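Side-chain contacts in OLD nuclease (Thermus scotoductus, PDB 6P74), which degrades linear or supercoiled double-stranded DNA in the 5' to 3' direction and hydrolyses ATP in a DNA-stimulated manner: residues T186-V189 against K190-K194; A197-A200 against K201-G205; Q387-Q391 against L392-P396; G417-A421 against L422-F426. All coordinates share one frame; numbering follows the deposited sequence.

Contact 1 (T186-V189 against K190-K194)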
ATOM      1  N   THR A 186      31.225  22.133  -5.715  1.00102.56           N
ATOM      2  CA  THR A 186      31.634  23.338  -4.999  1.00108.59           C
ATOM      3  C   THR A 186      32.262  22.930  -3.670  1.00103.11           C
ATOM      4  O   THR A 186      32.086  21.796  -3.214  1.00102.29           O
ATOM      5  CB  THR A 186      30.334  24.115  -4.745  1.00113.98           C
ATOM      6  OG1 THR A 186      29.440  23.300  -3.979  1.00117.51           O
ATOM      7  CG2 THR A 186      29.655  24.535  -6.042  1.00116.02           C
ATOM      8  N   GLU A 187      32.986  23.854  -3.033  1.00 99.23           N
ATOM      9  CA  GLU A 187      33.508  23.587  -1.696  1.00100.83           C
ATOM     10  C   GLU A 187      32.392  23.217  -0.714  1.00104.44           C
ATOM     11  O   GLU A 187      32.561  22.314   0.113  1.00 98.19           O
ATOM     12  CB  GLU A 187      34.284  24.797  -1.189  1.00107.63           C
ATOM     13  CG  GLU A 187      34.927  24.583   0.171  1.00122.83           C
ATOM     14  CD  GLU A 187      35.744  25.792   0.645  1.00134.73           C
ATOM     15  OE1 GLU A 187      35.768  26.814  -0.091  1.00139.98           O
ATOM     16  OE2 GLU A 187      36.359  25.712   1.748  1.00130.62           O
ATOM     17  N   GLN A 188      31.246  23.909  -0.777  1.00111.33           N
ATOM     18  CA  GLN A 188      30.154  23.583   0.140  1.00110.96           C
ATOM     19  C   GLN A 188      29.576  22.207  -0.165  1.00 94.78           C
ATOM     20  O   GLN A 188      29.216  21.461   0.754  1.00 87.16           O
ATOM     21  CB  GLN A 188      29.045  24.644   0.086  1.00122.17           C
ATOM     22  CG  GLN A 188      28.044  24.530   1.271  1.00128.00           C
ATOM     23  CD  GLN A 188      26.682  25.196   1.020  1.00126.11           C
ATOM     24  OE1 GLN A 188      26.422  25.746  -0.057  1.00119.38           O
ATOM     25  NE2 GLN A 188      25.807  25.135   2.027  1.00124.66           N
ATOM     26  N   VAL A 189      29.485  21.852  -1.449  1.00 81.06           N
ATOM     27  CA  VAL A 189      28.993  20.533  -1.824  1.00 78.88           C
ATOM     28  C   VAL A 189      29.884  19.444  -1.239  1.00 81.36           C
ATOM     29  O   VAL A 189      29.396  18.440  -0.701  1.00 81.48           O
ATOM     30  CB  VAL A 189      28.881  20.415  -3.354  1.00 78.06           C
ATOM     31  CG1 VAL A 189      28.659  18.967  -3.756  1.00 72.93           C
ATOM     32  CG2 VAL A 189      27.743  21.285  -3.876  1.00 79.06           C
ATOM     33  N   LYS A 190      31.206  19.636  -1.318  1.00 81.16           N
ATOM     34  CA  LYS A 190      32.133  18.623  -0.832  1.00 79.17           C
ATOM     35  C   LYS A 190      32.053  18.472   0.685  1.00 83.31           C
ATOM     36  O   LYS A 190      32.164  17.352   1.197  1.00 82.80           O
ATOM     37  CB  LYS A 190      33.550  18.953  -1.293  1.00 79.51           C
ATOM     38  CG  LYS A 190      33.690  18.893  -2.817  1.00 87.52           C
ATOM     39  CD  LYS A 190      34.928  19.628  -3.312  1.00 99.76           C
ATOM     40  CE  LYS A 190      36.129  18.707  -3.449  1.00101.07           C
ATOM     41  NZ  LYS A 190      37.296  19.434  -4.034  1.00103.32           N
ATOM     42  N   GLN A 191      31.842  19.578   1.420  1.00 85.32           N
ATOM     43  CA  GLN A 191      31.678  19.472   2.870  1.00 85.63           C
ATOM     44  C   GLN A 191      30.352  18.807   3.240  1.00 82.71           C
ATOM     45  O   GLN A 191      30.294  18.056   4.218  1.00 80.29           O
ATOM     46  CB  GLN A 191      31.798  20.844   3.540  1.00 91.40           C
ATOM     47  CG  GLN A 191      33.240  21.295   3.778  1.00107.34           C
ATOM     48  CD  GLN A 191      33.340  22.672   4.418  1.00118.98           C
ATOM     49  OE1 GLN A 191      32.610  22.985   5.357  1.00124.46           O
ATOM     50  NE2 GLN A 191      34.248  23.502   3.907  1.00123.91           N
ATOM     51  N   ILE A 192      29.290  19.048   2.467  1.00 81.61           N
ATOM     52  CA  ILE A 192      28.046  18.336   2.701  1.00 68.75           C
ATOM     53  C   ILE A 192      28.222  16.855   2.417  1.00 71.92           C
ATOM     54  O   ILE A 192      27.762  16.003   3.181  1.00 73.66           O
ATOM     55  CB  ILE A 192      26.921  18.941   1.856  1.00 70.54           C
ATOM     56  CG1 ILE A 192      26.670  20.379   2.288  1.00 71.15           C
ATOM     57  CG2 ILE A 192      25.660  18.086   1.971  1.00 74.12           C
ATOM     58  CD1 ILE A 192      25.575  21.064   1.506  1.00 74.28           C
ATOM     59  N   GLU A 193      28.906  16.527   1.325  1.00 79.25           N
ATOM     60  CA  GLU A 193      29.138  15.135   0.969  1.00 76.67           C
ATOM     61  C   GLU A 193      30.009  14.433   2.013  1.00 76.15           C
ATOM     62  O   GLU A 193      29.748  13.281   2.373  1.00 75.13           O
ATOM     63  CB  GLU A 193      29.771  15.090  -0.425  1.00 83.22           C
ATOM     64  CG  GLU A 193      30.182  13.729  -0.974  1.00 87.97           C
ATOM     65  CD  GLU A 193      30.883  13.852  -2.336  1.00 98.99           C
ATOM     66  OE1 GLU A 193      30.204  13.713  -3.382  1.00102.98           O
ATOM     67  OE2 GLU A 193      32.110  14.111  -2.360  1.00108.60           O
ATOM     68  N   LYS A 194      31.038  15.116   2.526  1.00 67.65           N
ATOM     69  CA  LYS A 194      31.895  14.515   3.541  1.00 70.56           C
ATOM     70  C   LYS A 194      31.138  14.301   4.850  1.00 75.26           C
ATOM     71  O   LYS A 194      31.327  13.283   5.526  1.00 75.30           O
ATOM     72  CB  LYS A 194      33.140  15.386   3.751  1.00 75.41           C
ATOM     73  CG  LYS A 194      34.110  14.937   4.854  1.00 82.26           C
ATOM     74  CD  LYS A 194      35.314  15.920   4.923  1.00 95.11           C
ATOM     75  CE  LYS A 194      36.369  15.521   5.961  1.00100.79           C
ATOM     76  NZ  LYS A 194      37.508  16.511   6.071  1.00107.78           N
TER
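Lys190 N bonds back to Thr186 O (3.0 Å) in the opening turns of helix 187-205, so this is a local contact at a helix N terminus, within the dimerization domain. Thr186 takes the N-cap position; the capping bond from Val189 N to its OG1 is less certain, because OG1 is modelled too close to a neighbour. Three more backbone bonds continue the helical pattern, and the last, from Glu193 N to Val189 O, is 2.8 Å long. The Lys190 chain runs past the first carbonyl: with CG beside its own backbone N (chi1 -65°), that methylene comes within 3.3 Å of Thr186 O before the chain bends at chi3. One residue on, Glu187 and Gln191 lie alongside each other and point the same way. Their ends approach loosely, OE2 of Glu187 standing 3.7 Å from NE2 of Gln191, and the carboxylate and amide planes are 68° apart. Gln188 meets Ile192 at a slant, with NE2 of the glutamine 4.1 Å from CD1 of the isoleucine. Ile192 CG1 also presses on Gln188 O, at 3.2 Å. Gln188, Val189 and Ile192 pack on Leu266, Val163 and Leu159 of the second subunit, respectively. In the same chain, Glu193 OE1 accepts a hydrogen bond from Phe219 N, which ties the start of the helix to strand 217-220.

Contact 2 (A197-A200 against K201-G205)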
ATOM      1  N   ALA A 197      28.960  11.140   4.153  1.00 73.19           N
ATOM      2  CA  ALA A 197      29.712   9.898   4.015  1.00 69.91           C
ATOM      3  C   ALA A 197      30.401   9.508   5.315  1.00 79.99           C
ATOM      4  O   ALA A 197      30.433   8.328   5.677  1.00 84.73           O
ATOM      5  CB  ALA A 197      30.743  10.030   2.889  1.00 64.84           C
ATOM      6  N   GLU A 198      30.982  10.477   6.018  1.00 81.46           N
ATOM      7  CA  GLU A 198      31.645  10.148   7.270  1.00 81.05           C
ATOM      8  C   GLU A 198      30.634   9.676   8.303  1.00 72.59           C
ATOM      9  O   GLU A 198      30.898   8.727   9.046  1.00 77.49           O
ATOM     10  CB  GLU A 198      32.439  11.346   7.803  1.00 86.61           C
ATOM     11  CG  GLU A 198      33.693  11.709   7.003  1.00102.88           C
ATOM     12  CD  GLU A 198      34.735  10.591   6.964  1.00117.17           C
ATOM     13  OE1 GLU A 198      35.704  10.635   7.757  1.00123.35           O
ATOM     14  OE2 GLU A 198      34.584   9.667   6.133  1.00121.06           O
ATOM     15  N   THR A 199      29.471  10.323   8.359  1.00 66.16           N
ATOM     16  CA  THR A 199      28.467   9.923   9.334  1.00 70.27           C
ATOM     17  C   THR A 199      27.941   8.531   9.023  1.00 77.82           C
ATOM     18  O   THR A 199      27.914   7.656   9.901  1.00 73.21           O
ATOM     19  CB  THR A 199      27.332  10.947   9.366  1.00 68.65           C
ATOM     20  OG1 THR A 199      27.839  12.196   9.845  1.00 72.78           O
ATOM     21  CG2 THR A 199      26.200  10.495  10.260  1.00 62.87           C
ATOM     22  N   ALA A 200      27.541   8.298   7.768  1.00 72.44           N
ATOM     23  CA  ALA A 200      27.111   6.964   7.369  1.00 74.60           C
ATOM     24  C   ALA A 200      28.154   5.902   7.713  1.00 77.21           C
ATOM     25  O   ALA A 200      27.805   4.803   8.162  1.00 74.41           O
ATOM     26  CB  ALA A 200      26.798   6.938   5.874  1.00 66.02           C
ATOM     27  N   LYS A 201      29.439   6.206   7.509  1.00 79.31           N
ATOM     28  CA  LYS A 201      30.461   5.196   7.774  1.00 84.90           C
ATOM     29  C   LYS A 201      30.574   4.919   9.262  1.00 83.91           C
ATOM     30  O   LYS A 201      30.797   3.775   9.668  1.00 78.85           O
ATOM     31  CB  LYS A 201      31.813   5.620   7.205  1.00 81.07           C
ATOM     32  CG  LYS A 201      31.986   5.311   5.725  1.00 87.44           C
ATOM     33  CD  LYS A 201      33.414   5.602   5.296  1.00100.14           C
ATOM     34  CE  LYS A 201      33.585   5.486   3.788  1.00107.65           C
ATOM     35  NZ  LYS A 201      35.009   5.732   3.406  1.00108.49           N
ATOM     36  N   GLN A 202      30.413   5.953  10.089  1.00 80.18           N
ATOM     37  CA  GLN A 202      30.401   5.748  11.530  1.00 79.55           C
ATOM     38  C   GLN A 202      29.193   4.910  11.956  1.00 78.60           C
ATOM     39  O   GLN A 202      29.321   3.991  12.771  1.00 76.78           O
ATOM     40  CB  GLN A 202      30.420   7.106  12.236  1.00 82.86           C
ATOM     41  CG  GLN A 202      30.409   7.031  13.749  1.00 92.34           C
ATOM     42  CD  GLN A 202      30.205   8.386  14.400  1.00100.98           C
ATOM     43  OE1 GLN A 202      29.906   9.375  13.724  1.00108.84           O
ATOM     44  NE2 GLN A 202      30.361   8.440  15.719  1.00 95.80           N
ATOM     45  N   MET A 203      28.010   5.202  11.407  1.00 74.84           N
ATOM     46  CA  MET A 203      26.858   4.357  11.699  1.00 75.79           C
ATOM     47  C   MET A 203      27.121   2.914  11.286  1.00 76.94           C
ATOM     48  O   MET A 203      26.678   1.982  11.960  1.00 73.45           O
ATOM     49  CB  MET A 203      25.600   4.872  10.996  1.00 73.21           C
ATOM     50  CG  MET A 203      25.186   6.288  11.329  1.00 78.31           C
ATOM     51  SD  MET A 203      25.056   6.690  13.087  1.00 70.87           S
ATOM     52  CE  MET A 203      26.720   7.193  13.455  1.00 62.97           C
ATOM     53  N   LEU A 204      27.812   2.707  10.162  1.00 78.57           N
ATOM     54  CA  LEU A 204      28.081   1.354   9.688  1.00 77.46           C
ATOM     55  C   LEU A 204      29.153   0.687  10.515  1.00 77.33           C
ATOM     56  O   LEU A 204      29.146  -0.540  10.661  1.00 82.15           O
ATOM     57  CB  LEU A 204      28.498   1.359   8.215  1.00 76.54           C
ATOM     58  CG  LEU A 204      27.342   1.629   7.243  1.00 74.56           C
ATOM     59  CD1 LEU A 204      27.833   1.639   5.808  1.00 73.65           C
ATOM     60  CD2 LEU A 204      26.214   0.611   7.430  1.00 66.86           C
ATOM     61  N   GLY A 205      30.061   1.482  11.074  1.00 78.42           N
ATOM     62  CA  GLY A 205      31.125   0.929  11.882  1.00 75.62           C
ATOM     63  C   GLY A 205      30.620   0.207  13.115  1.00 79.03           C
ATOM     64  O   GLY A 205      31.261  -0.736  13.586  1.00 77.33           O
TER
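Met203 N donates to Thr199 O over 2.9 Å in a nearly straight bond (169°) that approaches close to the line of the carbonyl. Leu204 N reaches Ala200 O, also at 2.9 Å, while Lys201 N and Gln202 N bond to Ala197 O and Glu198 O, so that four successive helical bonds knit the last turns of helix 187-205. The same carbonyls are brushed by carbon. Met203 has CG beside its backbone N (chi1 -58°) and a chain bent at both later torsions, which brings CG to 3.4 Å from Thr199 O and turns CE back toward that oxygen. Leu204 CG meets Ala200 O at 3.3 Å, and the extended Lys201 chain leaves past Ala197 O, its CG 3.4 Å away. Between Glu198 and Lys201 the charged ends stay apart, with OE2 4.8 Å from NZ. Thr199 OG1 bonds to Thr195 O of its own helix. Thr199, Ala200, Met203 and Leu204 pack on Glu261, Ala254, Tyr289 and again Ala254 of the second subunit, while Ala197 and Ala200 touch Ile217 of strand 217-220. The dimer-facing side is mostly small or apolar, while the exposed Glu198 and partly exposed Lys201 probably add no more than a weak electrostatic attraction.

Contact 3 (Q387-Q391 against L392-P396)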
ATOM      1  N   GLN A 387     -35.470   3.625 -23.871  1.00 62.78           N
ATOM      2  CA  GLN A 387     -36.655   4.448 -23.687  1.00 63.36           C
ATOM      3  C   GLN A 387     -37.636   3.773 -22.722  1.00 68.88           C
ATOM      4  O   GLN A 387     -38.265   4.446 -21.899  1.00 70.63           O
ATOM      5  CB  GLN A 387     -37.303   4.742 -25.044  1.00 65.24           C
ATOM      6  CG  GLN A 387     -38.655   5.411 -24.950  1.00 72.80           C
ATOM      7  CD  GLN A 387     -38.559   6.798 -24.327  1.00 83.28           C
ATOM      8  OE1 GLN A 387     -37.545   7.481 -24.480  1.00 87.58           O
ATOM      9  NE2 GLN A 387     -39.608   7.213 -23.608  1.00 76.87           N
ATOM     10  N   LEU A 388     -37.748   2.443 -22.765  1.00 68.28           N
ATOM     11  CA  LEU A 388     -38.646   1.787 -21.812  1.00 72.99           C
ATOM     12  C   LEU A 388     -38.096   1.870 -20.395  1.00 72.09           C
ATOM     13  O   LEU A 388     -38.856   2.115 -19.450  1.00 70.76           O
ATOM     14  CB  LEU A 388     -38.905   0.334 -22.209  1.00 64.95           C
ATOM     15  CG  LEU A 388     -39.925   0.223 -23.342  1.00 71.40           C
ATOM     16  CD1 LEU A 388     -39.918  -1.148 -23.978  1.00 72.76           C
ATOM     17  CD2 LEU A 388     -41.322   0.594 -22.823  1.00 74.11           C
ATOM     18  N   PHE A 389     -36.783   1.674 -20.226  1.00 70.93           N
ATOM     19  CA  PHE A 389     -36.174   1.935 -18.925  1.00 71.97           C
ATOM     20  C   PHE A 389     -36.621   3.288 -18.402  1.00 78.44           C
ATOM     21  O   PHE A 389     -37.039   3.425 -17.246  1.00 78.70           O
ATOM     22  CB  PHE A 389     -34.650   1.911 -19.014  1.00 68.96           C
ATOM     23  CG  PHE A 389     -34.027   0.546 -18.843  1.00 68.01           C
ATOM     24  CD1 PHE A 389     -33.707   0.070 -17.588  1.00 74.37           C
ATOM     25  CD2 PHE A 389     -33.711  -0.234 -19.949  1.00 67.17           C
ATOM     26  CE1 PHE A 389     -33.101  -1.166 -17.432  1.00 73.76           C
ATOM     27  CE2 PHE A 389     -33.097  -1.471 -19.803  1.00 66.27           C
ATOM     28  CZ  PHE A 389     -32.799  -1.937 -18.545  1.00 68.13           C
ATOM     29  N   ASN A 390     -36.539   4.306 -19.259  1.00 78.47           N
ATOM     30  CA  ASN A 390     -36.883   5.658 -18.845  1.00 79.73           C
ATOM     31  C   ASN A 390     -38.363   5.756 -18.455  1.00 81.95           C
ATOM     32  O   ASN A 390     -38.725   6.468 -17.510  1.00 83.04           O
ATOM     33  CB  ASN A 390     -36.521   6.625 -19.976  1.00 85.94           C
ATOM     34  CG  ASN A 390     -36.678   8.081 -19.582  1.00 98.84           C
ATOM     35  OD1 ASN A 390     -35.900   8.603 -18.783  1.00106.90           O
ATOM     36  ND2 ASN A 390     -37.671   8.746 -20.157  1.00100.31           N
ATOM     37  N   GLN A 391     -39.230   5.038 -19.161  1.00 77.73           N
ATOM     38  CA  GLN A 391     -40.647   5.058 -18.823  1.00 78.76           C
ATOM     39  C   GLN A 391     -40.962   4.227 -17.590  1.00 77.74           C
ATOM     40  O   GLN A 391     -41.977   4.469 -16.933  1.00 80.80           O
ATOM     41  CB  GLN A 391     -41.477   4.573 -20.012  1.00 74.00           C
ATOM     42  CG  GLN A 391     -41.572   5.627 -21.105  1.00 80.65           C
ATOM     43  CD  GLN A 391     -42.376   5.172 -22.308  1.00 83.06           C
ATOM     44  OE1 GLN A 391     -41.850   5.102 -23.414  1.00 80.22           O
ATOM     45  NE2 GLN A 391     -43.660   4.878 -22.100  1.00 86.33           N
ATOM     46  N   LEU A 392     -40.124   3.251 -17.271  1.00 75.62           N
ATOM     47  CA  LEU A 392     -40.286   2.491 -16.047  1.00 77.13           C
ATOM     48  C   LEU A 392     -39.625   3.188 -14.874  1.00 84.46           C
ATOM     49  O   LEU A 392     -39.700   2.688 -13.748  1.00 85.65           O
ATOM     50  CB  LEU A 392     -39.723   1.072 -16.234  1.00 72.61           C
ATOM     51  CG  LEU A 392     -40.538   0.244 -17.239  1.00 69.02           C
ATOM     52  CD1 LEU A 392     -39.805  -0.998 -17.680  1.00 67.57           C
ATOM     53  CD2 LEU A 392     -41.902  -0.127 -16.645  1.00 73.38           C
ATOM     54  N   GLU A 393     -38.996   4.336 -15.124  1.00 88.44           N
ATOM     55  CA  GLU A 393     -38.353   5.138 -14.090  1.00 93.21           C
ATOM     56  C   GLU A 393     -37.193   4.379 -13.463  1.00 87.78           C
ATOM     57  O   GLU A 393     -37.003   4.389 -12.247  1.00 91.91           O
ATOM     58  CB  GLU A 393     -39.358   5.601 -13.032  1.00 97.69           C
ATOM     59  CG  GLU A 393     -40.100   6.882 -13.413  1.00104.75           C
ATOM     60  CD  GLU A 393     -41.346   7.131 -12.562  1.00122.86           C
ATOM     61  OE1 GLU A 393     -41.935   6.138 -12.072  1.00129.70           O
ATOM     62  OE2 GLU A 393     -41.739   8.314 -12.385  1.00124.44           O
ATOM     63  N   VAL A 394     -36.420   3.713 -14.314  1.00 82.20           N
ATOM     64  CA  VAL A 394     -35.147   3.100 -13.952  1.00 81.75           C
ATOM     65  C   VAL A 394     -34.041   3.759 -14.768  1.00 85.21           C
ATOM     66  O   VAL A 394     -34.188   3.971 -15.980  1.00 84.06           O
ATOM     67  CB  VAL A 394     -35.145   1.572 -14.187  1.00 75.49           C
ATOM     68  CG1 VAL A 394     -33.771   0.994 -13.883  1.00 70.38           C
ATOM     69  CG2 VAL A 394     -36.241   0.878 -13.354  1.00 69.98           C
ATOM     70  N   ASP A 395     -32.926   4.081 -14.099  1.00 87.63           N
ATOM     71  CA  ASP A 395     -31.747   4.575 -14.794  1.00 86.76           C
ATOM     72  C   ASP A 395     -30.716   3.460 -14.888  1.00 84.59           C
ATOM     73  O   ASP A 395     -30.084   3.119 -13.869  1.00 82.17           O
ATOM     74  CB  ASP A 395     -31.159   5.787 -14.078  1.00 86.64           C
ATOM     75  CG  ASP A 395     -29.874   6.290 -14.732  1.00 94.20           C
ATOM     76  OD1 ASP A 395     -29.506   5.809 -15.838  1.00 96.56           O
ATOM     77  OD2 ASP A 395     -29.225   7.167 -14.127  1.00100.89           O
ATOM     78  N   PRO A 396     -30.497   2.876 -16.065  1.00 78.78           N
ATOM     79  CA  PRO A 396     -29.618   1.697 -16.131  1.00 72.67           C
ATOM     80  C   PRO A 396     -28.190   1.993 -15.747  1.00 74.24           C
ATOM     81  O   PRO A 396     -27.510   1.109 -15.211  1.00 77.26           O
ATOM     82  CB  PRO A 396     -29.738   1.232 -17.593  1.00 75.51           C
ATOM     83  CG  PRO A 396     -30.389   2.367 -18.336  1.00 74.17           C
ATOM     84  CD  PRO A 396     -31.176   3.162 -17.336  1.00 71.84           C
TER
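Phe389, Leu392 and Val394 carry the packing of a Schellman motif that ends helix 379-391 in the Toprim domain. Glu393, the first residue to leave helical geometry, has a positive phi of 64°, which turns the chain back over the last turn. Val394 N then bonds to Phe389 O at 3.0 Å and almost straight, enclosing a weaker bond from Glu393 N to Asn390 O. The accompanying apolar touch, usual for this motif, joins the same outer pair: Val394 CG1 lies in the plane of the Phe389 ring, at its edge, 3.8 Å from CD1. Val394 holds this branch anti to its own nitrogen (chi1 176°), on the side of the carbonyl carbon. Leu392 packs back on the helix itself. Its N bonds to Leu388 O (2.8 Å), and its CG leans on that same oxygen at 3.3 Å. Leu388 and Leu392 both pack on Ile519 of helix 513-523, while Phe389 reaches Ile401 and Val403 of strand 401-405, the next strand of the sheet. Gln391 is gripped at both ends of its amide: OE1 accepts from Gln387 NE2, and NE2 donates to Leu500 O. Farther along the loop Pro396 covers one face of the Phe389 ring in a CH-pi contact, its CB 4.3 Å from the ring centroid and displaced toward the rim.

Contact 4 (G417-A421 against L422-F426)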
ATOM      1  N   GLY A 417     -22.815 -16.878 -23.997  1.00 56.76           N
ATOM      2  CA  GLY A 417     -21.820 -17.872 -23.606  1.00 62.45           C
ATOM      3  C   GLY A 417     -20.745 -17.308 -22.693  1.00 64.58           C
ATOM      4  O   GLY A 417     -20.317 -17.961 -21.743  1.00 75.86           O
ATOM      5  N   VAL A 418     -20.326 -16.073 -22.947  1.00 61.82           N
ATOM      6  CA  VAL A 418     -19.376 -15.408 -22.064  1.00 63.37           C
ATOM      7  C   VAL A 418     -20.023 -15.101 -20.717  1.00 66.34           C
ATOM      8  O   VAL A 418     -19.464 -15.419 -19.661  1.00 64.88           O
ATOM      9  CB  VAL A 418     -18.826 -14.140 -22.743  1.00 64.85           C
ATOM     10  CG1 VAL A 418     -18.018 -13.325 -21.766  1.00 66.30           C
ATOM     11  CG2 VAL A 418     -17.979 -14.535 -23.940  1.00 70.06           C
ATOM     12  N   CYS A 419     -21.220 -14.496 -20.726  1.00 62.47           N
ATOM     13  CA  CYS A 419     -21.906 -14.223 -19.462  1.00 63.52           C
ATOM     14  C   CYS A 419     -22.139 -15.501 -18.660  1.00 62.41           C
ATOM     15  O   CYS A 419     -21.946 -15.527 -17.436  1.00 57.43           O
ATOM     16  CB  CYS A 419     -23.248 -13.528 -19.707  1.00 58.48           C
ATOM     17  SG  CYS A 419     -23.114 -11.869 -20.321  1.00 64.33           S
ATOM     18  N   LYS A 420     -22.584 -16.567 -19.322  1.00 61.41           N
ATOM     19  CA  LYS A 420     -22.758 -17.825 -18.615  1.00 65.74           C
ATOM     20  C   LYS A 420     -21.435 -18.289 -18.009  1.00 77.80           C
ATOM     21  O   LYS A 420     -21.359 -18.590 -16.810  1.00 80.29           O
ATOM     22  CB  LYS A 420     -23.352 -18.882 -19.550  1.00 70.04           C
ATOM     23  CG  LYS A 420     -24.744 -19.337 -19.101  1.00 81.40           C
ATOM     24  CD  LYS A 420     -25.367 -20.396 -19.987  1.00 89.74           C
ATOM     25  CE  LYS A 420     -24.351 -21.353 -20.606  1.00 87.58           C
ATOM     26  NZ  LYS A 420     -24.987 -22.329 -21.563  1.00 78.83           N
ATOM     27  N   ALA A 421     -20.361 -18.293 -18.806  1.00 75.90           N
ATOM     28  CA  ALA A 421     -19.061 -18.732 -18.291  1.00 69.05           C
ATOM     29  C   ALA A 421     -18.532 -17.815 -17.188  1.00 70.05           C
ATOM     30  O   ALA A 421     -17.722 -18.242 -16.356  1.00 75.85           O
ATOM     31  CB  ALA A 421     -18.036 -18.819 -19.432  1.00 61.87           C
ATOM     32  N   LEU A 422     -18.965 -16.561 -17.152  1.00 69.95           N
ATOM     33  CA  LEU A 422     -18.423 -15.619 -16.181  1.00 64.76           C
ATOM     34  C   LEU A 422     -19.341 -15.380 -15.006  1.00 66.11           C
ATOM     35  O   LEU A 422     -18.982 -14.603 -14.119  1.00 65.27           O
ATOM     36  CB  LEU A 422     -18.094 -14.271 -16.835  1.00 60.00           C
ATOM     37  CG  LEU A 422     -16.901 -14.321 -17.798  1.00 65.45           C
ATOM     38  CD1 LEU A 422     -16.489 -12.915 -18.288  1.00 66.20           C
ATOM     39  CD2 LEU A 422     -15.730 -15.069 -17.194  1.00 70.32           C
ATOM     40  N   ASP A 423     -20.526 -15.995 -14.998  1.00 74.55           N
ATOM     41  CA  ASP A 423     -21.532 -15.769 -13.963  1.00 77.79           C
ATOM     42  C   ASP A 423     -21.983 -14.308 -13.891  1.00 71.29           C
ATOM     43  O   ASP A 423     -22.221 -13.758 -12.813  1.00 72.85           O
ATOM     44  CB  ASP A 423     -21.035 -16.260 -12.606  1.00 94.29           C
ATOM     45  CG  ASP A 423     -21.197 -17.755 -12.451  1.00111.73           C
ATOM     46  OD1 ASP A 423     -22.369 -18.209 -12.441  1.00114.31           O
ATOM     47  OD2 ASP A 423     -20.159 -18.467 -12.386  1.00119.07           O
ATOM     48  N   ILE A 424     -22.158 -13.676 -15.045  1.00 68.95           N
ATOM     49  CA  ILE A 424     -22.809 -12.371 -15.125  1.00 67.86           C
ATOM     50  C   ILE A 424     -24.303 -12.619 -15.316  1.00 67.92           C
ATOM     51  O   ILE A 424     -24.678 -13.354 -16.239  1.00 63.10           O
ATOM     52  CB  ILE A 424     -22.234 -11.532 -16.271  1.00 66.97           C
ATOM     53  CG1 ILE A 424     -20.719 -11.427 -16.127  1.00 70.60           C
ATOM     54  CG2 ILE A 424     -22.842 -10.158 -16.284  1.00 63.30           C
ATOM     55  CD1 ILE A 424     -20.002 -11.181 -17.445  1.00 67.34           C
ATOM     56  N   PRO A 425     -25.169 -12.088 -14.456  1.00 69.20           N
ATOM     57  CA  PRO A 425     -26.609 -12.244 -14.683  1.00 67.79           C
ATOM     58  C   PRO A 425     -27.024 -11.475 -15.922  1.00 68.33           C
ATOM     59  O   PRO A 425     -26.497 -10.395 -16.204  1.00 65.58           O
ATOM     60  CB  PRO A 425     -27.246 -11.650 -13.417  1.00 62.96           C
ATOM     61  CG  PRO A 425     -26.140 -11.543 -12.441  1.00 70.08           C
ATOM     62  CD  PRO A 425     -24.894 -11.329 -13.232  1.00 70.01           C
ATOM     63  N   PHE A 426     -27.978 -12.032 -16.665  1.00 61.21           N
ATOM     64  CA  PHE A 426     -28.381 -11.406 -17.915  1.00 60.05           C
ATOM     65  C   PHE A 426     -29.819 -11.785 -18.248  1.00 63.24           C
ATOM     66  O   PHE A 426     -30.344 -12.791 -17.771  1.00 59.45           O
ATOM     67  CB  PHE A 426     -27.449 -11.806 -19.066  1.00 53.74           C
ATOM     68  CG  PHE A 426     -27.511 -13.270 -19.399  1.00 59.32           C
ATOM     69  CD1 PHE A 426     -26.719 -14.175 -18.722  1.00 54.32           C
ATOM     70  CD2 PHE A 426     -28.400 -13.741 -20.355  1.00 60.68           C
ATOM     71  CE1 PHE A 426     -26.798 -15.533 -19.002  1.00 61.05           C
ATOM     72  CE2 PHE A 426     -28.481 -15.082 -20.650  1.00 57.62           C
ATOM     73  CZ  PHE A 426     -27.670 -15.986 -19.973  1.00 64.31           C
TER
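Cys419 and Phe426 meet on the packed side of this turn, where Cys419 CB comes within 3.7 Å of Phe426 CD1. The sulfur completes an oblique sulfur-aromatic contact, SG lying 5.3 Å from the ring centroid. Phe426 gets there with CG between its backbone N and carbonyl carbon (chi1 65°), a rotation that brings the ring back toward the helix. Ile424 fills in beside it, its CB 4.1 Å from Cys419 CB. On the neighbouring flank Val418 and Leu422 run side by side, CG1 of the valine touching CD1 of the leucine at 3.8 Å; Leu422 continues onto Leu323 and Leu325 of strand 323-328, so the Toprim helix here packs on the ATPase domain. The solvent side is looser. Lys420 sends only its aliphatic part to the edge of the Phe426 ring, with CG 4.3 Å from CE1, before NZ bonds to Cys466 O. Asp423 is exposed and points away from the helix; a bound sulfate, probably from the crystallisation liquor, lies about 4 Å from its side chain. The backbone joins both sides. Ile424 N donates to Cys419 O (3.0 Å), whereas Asp423 N comes to Lys420 O from above the carbonyl plane, over a longer 3.3 Å. These two bonds, with a positive phi of 60° at Asp423, make a Schellman motif. It leads helix 409-422 into strand 426-431 of the parallel Toprim sheet, the strand that ends at the samarium ligand Asp431.

The four contacts follow one another along the chain without nesting or crossing, and each joins adjoining segments, closing no long loop. Contacts 1 and 2 occupy the beginning and end of helix 187-205, their centres 16 Å apart, and both lie in the dimerization domain and pack on the second subunit. The chain then passes through the rest of the ATPase domain into the Toprim domain, where contact 3 turns helix 379-391 toward strand 401-405 and contact 4 turns helix 409-422 into strand 426-431. These two helix ends lie 23 Å apart, centre to centre. About 62 Å separates the centres of contacts 2 and 4, so dimer interface and nuclease domain are far apart.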